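Long-range contacts in superoxide dismutase (Clostridium difficile, PDB 3TJT), which probably converts superoxide radicals to hydrogen peroxide and oxygen at a bound iron(III) ion, protecting the cell from oxidative damage: residues Ser100-Glu105 and Glu199-Leu204; Ala138-Lys143 and Ser157-Pro162. One frame throughout, in Å; residues are numbered along the deposited sequence.

Both contacts lie on the same side of the chain's centre, away from the iron site, with their centres about 13 Å apart. Contact 1 pairs the start of helix 101-111 with the end of helix 194-202; contact 2 joins the end of central strand 132-138 and the loop after it to the start of outer strand 161-167 in the three-stranded antiparallel sheet. Along the chain, contact 2 is nested inside the loop closed by contact 1. The two also meet directly: Tyr-201 OH probably hydrogen-bonds to Gly-142 O, and Leu-204 packs on Ala-138 and Thr-161. The last helix, 194-202, and the chain end after it thus touch both helix 101-111 and the sheet.

Contact 1 (Ser100-Glu105 and Glu199-Leu204); sequences SESLKE and ENYKNL
Tyr-201 sends its ring toward helix 101-111 because CG stands trans to its own backbone N (chi1 -171°), and Leu-103 lies over one face of that ring. Its CD1 methyl is 4.1 Å from Tyr-201 CG, over the rim of the ring and not its middle, and the two side chains meet at a slant. Ser-102 comes to the same ring from another direction: OG, placed between its backbone N and carbonyl carbon, lies in the ring plane at its edge, 3.5 Å from Tyr-201 CD2. One aromatic ring is thus met on a face by a methyl and at an edge by a hydroxyl, both from the first turn of the helix. The phenol oxygen has its partner in Gly-142 O; the Tyr-201 side chain also touches Ala-106 and Arg-109 of helix 101-111.

At the surface, Glu-101 and Lys-202 form a salt bridge. Both chains are extended beyond CG and cross at about a right angle, bringing Lys-202 NZ within 2.8 Å of Glu-101 OE1. The ammonium uses the syn side of this oxygen, 26° out of the carboxylate plane. Glu-199 OE2 is a second, long partner of Lys-202 NZ at 4.0 Å, and the positive charge between the two acids would be expected to ease their mutual repulsion. Leu-103 also packs on Ala-197, Leu-198 and Ile-163. Buried leucine, aromatic ring and surface ion pair form successive layers of a helix-helix packing in the C-terminal domain of the iron/manganese superoxide dismutase fold.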
ATOM      1  N   SER A 100       0.265 -21.027  24.784  1.00 21.20           N
ATOM      2  CA  SER A 100       0.549 -21.702  26.049  1.00 22.27           C
ATOM      3  C   SER A 100       1.282 -20.798  27.033  1.00 26.79           C
ATOM      4  O   SER A 100       1.706 -19.694  26.683  1.00 22.39           O
ATOM      5  CB  SER A 100       1.357 -22.980  25.805  1.00 19.38           C
ATOM      6  OG  SER A 100       2.673 -22.705  25.366  1.00 22.78           O
ATOM      7  N   GLU A 101       1.408 -21.273  28.269  1.00 23.86           N
ATOM      8  CA  GLU A 101       2.217 -20.613  29.288  1.00 25.50           C
ATOM      9  C   GLU A 101       1.829 -19.146  29.475  1.00 22.75           C
ATOM     10  O   GLU A 101       0.648 -18.809  29.435  1.00 23.80           O
ATOM     11  CB  GLU A 101       3.717 -20.779  28.993  1.00 27.08           C
ATOM     12  CG  GLU A 101       4.159 -22.248  28.932  1.00 30.66           C
ATOM     13  CD  GLU A 101       5.662 -22.428  28.716  1.00 38.27           C
ATOM     14  OE1 GLU A 101       6.447 -21.547  29.130  1.00 38.94           O
ATOM     15  OE2 GLU A 101       6.065 -23.463  28.137  1.00 36.27           O
ATOM     16  N   SER A 102       2.814 -18.285  29.705  1.00 24.35           N
ATOM     17  CA  SER A 102       2.516 -16.906  30.077  1.00 28.77           C
ATOM     18  C   SER A 102       1.809 -16.116  28.975  1.00 25.96           C
ATOM     19  O   SER A 102       1.061 -15.194  29.266  1.00 23.87           O
ATOM     20  CB  SER A 102       3.779 -16.171  30.540  1.00 27.31           C
ATOM     21  OG  SER A 102       4.755 -16.116  29.513  1.00 25.99           O
ATOM     22  N   LEU A 103       2.047 -16.470  27.714  1.00 23.64           N
ATOM     23  CA  LEU A 103       1.387 -15.753  26.622  1.00 22.57           C
ATOM     24  C   LEU A 103      -0.096 -16.092  26.592  1.00 22.07           C
ATOM     25  O   LEU A 103      -0.941 -15.210  26.441  1.00 21.72           O
ATOM     26  CB  LEU A 103       2.060 -16.049  25.276  1.00 21.65           C
ATOM     27  CG  LEU A 103       1.424 -15.374  24.051  1.00 22.16           C
ATOM     28  CD1 LEU A 103       1.353 -13.862  24.239  1.00 23.23           C
ATOM     29  CD2 LEU A 103       2.208 -15.725  22.796  1.00 21.71           C
ATOM     30  N   LYS A 104      -0.418 -17.374  26.749  1.00 22.39           N
ATOM     31  CA  LYS A 104      -1.806 -17.804  26.827  1.00 23.20           C
ATOM     32  C   LYS A 104      -2.534 -17.062  27.948  1.00 26.00           C
ATOM     33  O   LYS A 104      -3.651 -16.571  27.774  1.00 24.22           O
ATOM     34  CB  LYS A 104      -1.882 -19.318  27.069  1.00 22.88           C
ATOM     35  CG  LYS A 104      -3.298 -19.863  27.237  1.00 26.86           C
ATOM     36  CD  LYS A 104      -3.259 -21.367  27.530  1.00 27.28           C
ATOM     37  CE  LYS A 104      -4.639 -21.933  27.813  1.00 32.82           C
ATOM     38  NZ  LYS A 104      -5.494 -21.979  26.595  1.00 36.40           N
ATOM     39  N   GLU A 105      -1.891 -16.982  29.108  1.00 26.57           N
ATOM     40  CA  GLU A 105      -2.504 -16.316  30.250  1.00 26.66           C
ATOM     41  C   GLU A 105      -2.670 -14.817  30.024  1.00 23.10           C
ATOM     42  O   GLU A 105      -3.699 -14.235  30.383  1.00 24.31           O
ATOM     43  CB  GLU A 105      -1.687 -16.581  31.512  1.00 29.72           C
ATOM     44  CG  GLU A 105      -1.678 -18.052  31.900  1.00 37.01           C
ATOM     45  CD  GLU A 105      -0.710 -18.360  33.027  1.00 50.60           C
ATOM     46  OE1 GLU A 105      -0.316 -17.419  33.752  1.00 52.47           O
ATOM     47  OE2 GLU A 105      -0.347 -19.548  33.186  1.00 49.74           O
ATOM     48  N   GLU A 199       8.062 -17.320  22.676  1.00 21.35           N
ATOM     49  CA  GLU A 199       9.458 -16.939  22.842  1.00 26.00           C
ATOM     50  C   GLU A 199       9.629 -15.429  22.719  1.00 26.52           C
ATOM     51  O   GLU A 199      10.397 -14.821  23.460  1.00 25.05           O
ATOM     52  CB  GLU A 199      10.370 -17.674  21.860  1.00 26.21           C
ATOM     53  CG  GLU A 199      10.513 -19.166  22.165  1.00 30.64           C
ATOM     54  CD  GLU A 199      10.817 -19.450  23.639  1.00 44.84           C
ATOM     55  OE1 GLU A 199      11.907 -19.059  24.120  1.00 46.60           O
ATOM     56  OE2 GLU A 199       9.967 -20.077  24.319  1.00 48.14           O
ATOM     57  N   ASN A 200       8.907 -14.825  21.780  1.00 21.64           N
ATOM     58  CA  ASN A 200       8.907 -13.375  21.664  1.00 21.63           C
ATOM     59  C   ASN A 200       8.447 -12.699  22.953  1.00 23.10           C
ATOM     60  O   ASN A 200       9.002 -11.678  23.366  1.00 26.48           O
ATOM     61  CB  ASN A 200       8.012 -12.927  20.499  1.00 20.24           C
ATOM     62  CG  ASN A 200       8.593 -13.293  19.144  1.00 21.67           C
ATOM     63  OD1 ASN A 200       9.780 -13.587  19.023  1.00 22.00           O
ATOM     64  ND2 ASN A 200       7.753 -13.267  18.110  1.00 18.99           N
ATOM     65  N   TYR A 201       7.427 -13.265  23.583  1.00 20.47           N
ATOM     66  CA  TYR A 201       6.880 -12.693  24.805  1.00 23.60           C
ATOM     67  C   TYR A 201       7.837 -12.907  25.975  1.00 28.13           C
ATOM     68  O   TYR A 201       8.013 -12.020  26.810  1.00 28.05           O
ATOM     69  CB  TYR A 201       5.513 -13.302  25.115  1.00 24.25           C
ATOM     70  CG  TYR A 201       4.766 -12.618  26.235  1.00 25.05           C
ATOM     71  CD1 TYR A 201       4.326 -11.310  26.100  1.00 22.57           C
ATOM     72  CD2 TYR A 201       4.501 -13.281  27.429  1.00 27.72           C
ATOM     73  CE1 TYR A 201       3.637 -10.680  27.111  1.00 24.91           C
ATOM     74  CE2 TYR A 201       3.810 -12.656  28.453  1.00 26.69           C
ATOM     75  CZ  TYR A 201       3.387 -11.357  28.289  1.00 26.39           C
ATOM     76  OH  TYR A 201       2.701 -10.726  29.297  1.00 26.44           O
ATOM     77  N   LYS A 202       8.463 -14.077  26.027  1.00 25.16           N
ATOM     78  CA  LYS A 202       9.400 -14.377  27.107  1.00 29.51           C
ATOM     79  C   LYS A 202      10.657 -13.523  27.047  1.00 33.27           C
ATOM     80  O   LYS A 202      11.312 -13.313  28.067  1.00 32.97           O
ATOM     81  CB  LYS A 202       9.802 -15.851  27.086  1.00 29.38           C
ATOM     82  CG  LYS A 202       8.734 -16.800  27.582  1.00 31.07           C
ATOM     83  CD  LYS A 202       9.277 -18.219  27.554  1.00 37.32           C
ATOM     84  CE  LYS A 202       8.316 -19.197  28.194  1.00 43.42           C
ATOM     85  NZ  LYS A 202       8.834 -20.596  28.086  1.00 47.38           N
ATOM     86  N   ASN A 203      10.999 -13.040  25.855  1.00 27.75           N
ATOM     87  CA  ASN A 203      12.247 -12.306  25.670  1.00 34.15           C
ATOM     88  C   ASN A 203      12.221 -10.886  26.208  1.00 37.20           C
ATOM     89  O   ASN A 203      13.241 -10.200  26.202  1.00 43.56           O
ATOM     90  CB  ASN A 203      12.687 -12.320  24.208  1.00 34.09           C
ATOM     91  CG  ASN A 203      13.414 -13.593  23.843  1.00 43.99           C
ATOM     92  OD1 ASN A 203      14.129 -14.167  24.665  1.00 52.75           O
ATOM     93  ND2 ASN A 203      13.233 -14.049  22.610  1.00 50.31           N
ATOM     94  N   LEU A 204      11.058 -10.450  26.671  1.00 35.82           N
ATOM     95  CA  LEU A 204      10.958  -9.186  27.386  1.00 40.11           C
ATOM     96  C   LEU A 204      11.841  -9.241  28.628  1.00 44.61           C
ATOM     97  O   LEU A 204      11.820 -10.232  29.359  1.00 41.97           O
ATOM     98  CB  LEU A 204       9.514  -8.928  27.806  1.00 37.81           C
ATOM     99  CG  LEU A 204       8.548  -8.555  26.689  1.00 34.90           C
ATOM    100  CD1 LEU A 204       7.134  -8.530  27.233  1.00 32.29           C
ATOM    101  CD2 LEU A 204       8.938  -7.208  26.106  1.00 37.39           C
TER

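Contact 2 (Ala138-Lys143 and Ser157-Pro162); sequences ATKDGK and SKNLTP
Ala-138 and Thr-161 form an antiparallel hydrogen-bonded pair, where the end of strand 132-138 meets the beginning of strand 161-167 in the three-stranded sheet of the C-terminal domain. Two backbone bonds close the pair: Ala-138 N gives to Thr-161 O at 2.9 Å, and Thr-161 N gives to Ala-138 O at the same length.

Beyond this pair, waters make the further polar links. One water donates to both Ala-138 O and Asn-159 O and accepts from Thr-161 OG1, so Ala-138 O receives a second bond besides that of Thr-161 N. Another accepts from Lys-140 N and donates to Asn-159 O, which is therefore gripped by two waters.

Apolar contact is slight. Thr-139 and Leu-160 lie alongside each other, with the methyls Thr-139 CG2 and Leu-160 CD2 3.9 Å apart, and Leu-160 also rests on Val-137 and Met-147.

The end of Lys-140 makes a van der Waals approach of a different kind: bent at its last torsion (chi4 55°), the chain passes across Asn-159 and sets Lys-140 NZ 3.5 Å from Asn-159 CB.

Within the loop, a type I turn from Thr-139 to Gly-142 reverses the chain toward strand 144-150. Lys-143 adds a salt bridge to Asp-110 of helix 101-111. The turn is braced by Thr-139 OG1, which receives a weak bond from Lys-143 N and donates a hydrogen bond to Asp-141 OD1 (2.5 Å), meeting that oxygen from above the carboxylate plane.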
ATOM      1  N   ALA A 138       3.607  -5.955  23.058  1.00 19.40           N
ATOM      2  CA  ALA A 138       3.683  -5.884  24.515  1.00 22.51           C
ATOM      3  C   ALA A 138       4.512  -4.683  24.946  1.00 22.22           C
ATOM      4  O   ALA A 138       5.525  -4.350  24.318  1.00 22.76           O
ATOM      5  CB  ALA A 138       4.292  -7.153  25.075  1.00 22.14           C
ATOM      6  N   THR A 139       4.080  -4.031  26.018  1.00 25.10           N
ATOM      7  CA  THR A 139       4.928  -3.044  26.671  1.00 28.50           C
ATOM      8  C   THR A 139       6.047  -3.767  27.416  1.00 31.31           C
ATOM      9  O   THR A 139       6.048  -4.993  27.524  1.00 29.35           O
ATOM     10  CB  THR A 139       4.127  -2.202  27.671  1.00 30.79           C
ATOM     11  OG1 THR A 139       3.574  -3.062  28.673  1.00 31.86           O
ATOM     12  CG2 THR A 139       3.003  -1.469  26.969  1.00 33.39           C
ATOM     13  N   LYS A 140       7.002  -3.008  27.936  1.00 31.39           N
ATOM     14  CA  LYS A 140       8.119  -3.600  28.658  1.00 33.13           C
ATOM     15  C   LYS A 140       7.651  -4.445  29.838  1.00 31.50           C
ATOM     16  O   LYS A 140       8.329  -5.390  30.231  1.00 35.03           O
ATOM     17  CB  LYS A 140       9.101  -2.518  29.121  1.00 36.95           C
ATOM     18  CG  LYS A 140       9.909  -1.905  27.987  1.00 47.48           C
ATOM     19  CD  LYS A 140      10.782  -0.752  28.477  1.00 60.89           C
ATOM     20  CE  LYS A 140      11.721  -0.257  27.379  1.00 65.27           C
ATOM     21  NZ  LYS A 140      10.993   0.134  26.135  1.00 57.31           N
ATOM     22  N   ASP A 141       6.483  -4.122  30.382  1.00 30.86           N
ATOM     23  CA  ASP A 141       5.962  -4.833  31.547  1.00 35.33           C
ATOM     24  C   ASP A 141       5.052  -6.013  31.187  1.00 38.49           C
ATOM     25  O   ASP A 141       4.507  -6.678  32.072  1.00 34.86           O
ATOM     26  CB  ASP A 141       5.241  -3.868  32.496  1.00 38.08           C
ATOM     27  CG  ASP A 141       3.819  -3.563  32.062  1.00 47.78           C
ATOM     28  OD1 ASP A 141       3.627  -2.704  31.173  1.00 51.28           O
ATOM     29  OD2 ASP A 141       2.883  -4.175  32.623  1.00 55.63           O
ATOM     30  N   GLY A 142       4.884  -6.266  29.888  1.00 33.24           N
ATOM     31  CA  GLY A 142       4.169  -7.445  29.429  1.00 29.07           C
ATOM     32  C   GLY A 142       2.687  -7.265  29.151  1.00 27.79           C
ATOM     33  O   GLY A 142       1.977  -8.240  28.899  1.00 27.28           O
ATOM     34  N   LYS A 143       2.211  -6.026  29.197  1.00 26.62           N
ATOM     35  CA  LYS A 143       0.817  -5.735  28.886  1.00 27.97           C
ATOM     36  C   LYS A 143       0.612  -5.836  27.372  1.00 22.46           C
ATOM     37  O   LYS A 143       1.373  -5.244  26.616  1.00 24.70           O
ATOM     38  CB  LYS A 143       0.459  -4.324  29.367  1.00 30.74           C
ATOM     39  CG  LYS A 143      -0.985  -3.924  29.142  1.00 32.89           C
ATOM     40  CD  LYS A 143      -1.916  -4.724  30.033  1.00 43.83           C
ATOM     41  CE  LYS A 143      -3.358  -4.255  29.909  1.00 45.69           C
ATOM     42  NZ  LYS A 143      -4.291  -5.146  30.662  1.00 44.40           N
ATOM     43  N   SER A 157       9.883   0.945  16.984  1.00 20.47           N
ATOM     44  CA  SER A 157      10.213   2.367  16.992  1.00 19.56           C
ATOM     45  C   SER A 157       9.419   3.142  18.041  1.00 23.41           C
ATOM     46  O   SER A 157       9.729   4.296  18.337  1.00 25.23           O
ATOM     47  CB  SER A 157       9.988   2.970  15.603  1.00 18.44           C
ATOM     48  OG  SER A 157      10.839   2.349  14.647  1.00 18.67           O
ATOM     49  N   LYS A 158       8.392   2.509  18.593  1.00 20.00           N
ATOM     50  CA  LYS A 158       7.580   3.121  19.636  1.00 23.07           C
ATOM     51  C   LYS A 158       7.747   2.386  20.964  1.00 23.15           C
ATOM     52  O   LYS A 158       6.886   2.468  21.836  1.00 23.56           O
ATOM     53  CB  LYS A 158       6.108   3.155  19.214  1.00 26.29           C
ATOM     54  CG  LYS A 158       5.847   4.120  18.063  1.00 32.28           C
ATOM     55  CD  LYS A 158       4.394   4.117  17.623  1.00 36.76           C
ATOM     56  CE  LYS A 158       4.084   5.369  16.802  1.00 41.88           C
ATOM     57  NZ  LYS A 158       2.679   5.383  16.313  1.00 49.72           N
ATOM     58  N   ASN A 159       8.864   1.679  21.102  1.00 21.39           N
ATOM     59  CA  ASN A 159       9.186   0.929  22.318  1.00 28.19           C
ATOM     60  C   ASN A 159       8.158  -0.138  22.660  1.00 28.15           C
ATOM     61  O   ASN A 159       7.964  -0.477  23.829  1.00 26.40           O
ATOM     62  CB  ASN A 159       9.380   1.873  23.505  1.00 31.63           C
ATOM     63  CG  ASN A 159      10.499   2.867  23.271  1.00 36.66           C
ATOM     64  OD1 ASN A 159      10.362   4.055  23.562  1.00 46.42           O
ATOM     65  ND2 ASN A 159      11.607   2.386  22.717  1.00 38.88           N
ATOM     66  N   LEU A 160       7.495  -0.658  21.633  1.00 23.68           N
ATOM     67  CA  LEU A 160       6.574  -1.775  21.806  1.00 23.18           C
ATOM     68  C   LEU A 160       7.194  -3.015  21.164  1.00 26.70           C
ATOM     69  O   LEU A 160       7.838  -2.927  20.124  1.00 26.75           O
ATOM     70  CB  LEU A 160       5.217  -1.457  21.178  1.00 22.88           C
ATOM     71  CG  LEU A 160       4.440  -0.313  21.839  1.00 25.49           C
ATOM     72  CD1 LEU A 160       3.283   0.163  20.969  1.00 27.48           C
ATOM     73  CD2 LEU A 160       3.950  -0.724  23.226  1.00 28.21           C
ATOM     74  N   THR A 161       7.011  -4.168  21.794  1.00 21.82           N
ATOM     75  CA  THR A 161       7.674  -5.383  21.329  1.00 21.26           C
ATOM     76  C   THR A 161       6.679  -6.258  20.581  1.00 20.14           C
ATOM     77  O   THR A 161       5.667  -6.660  21.145  1.00 18.73           O
ATOM     78  CB  THR A 161       8.245  -6.175  22.518  1.00 24.62           C
ATOM     79  OG1 THR A 161       9.235  -5.376  23.179  1.00 27.16           O
ATOM     80  CG2 THR A 161       8.884  -7.472  22.045  1.00 26.52           C
ATOM     81  N   PRO A 162       6.964  -6.553  19.300  1.00 19.88           N
ATOM     82  CA  PRO A 162       6.040  -7.367  18.500  1.00 17.49           C
ATOM     83  C   PRO A 162       6.024  -8.811  18.989  1.00 16.07           C
ATOM     84  O   PRO A 162       7.084  -9.399  19.202  1.00 19.88           O
ATOM     85  CB  PRO A 162       6.636  -7.314  17.086  1.00 19.32           C
ATOM     86  CG  PRO A 162       7.669  -6.254  17.109  1.00 30.50           C
ATOM     87  CD  PRO A 162       8.132  -6.109  18.526  1.00 23.90           C
TER
HETATM   88  O   HOH W   1       8.333  -3.469  24.897  1.00 33.07           O
HETATM   89  O   HOH W   2       6.916  -0.230  26.620  1.00 41.81           O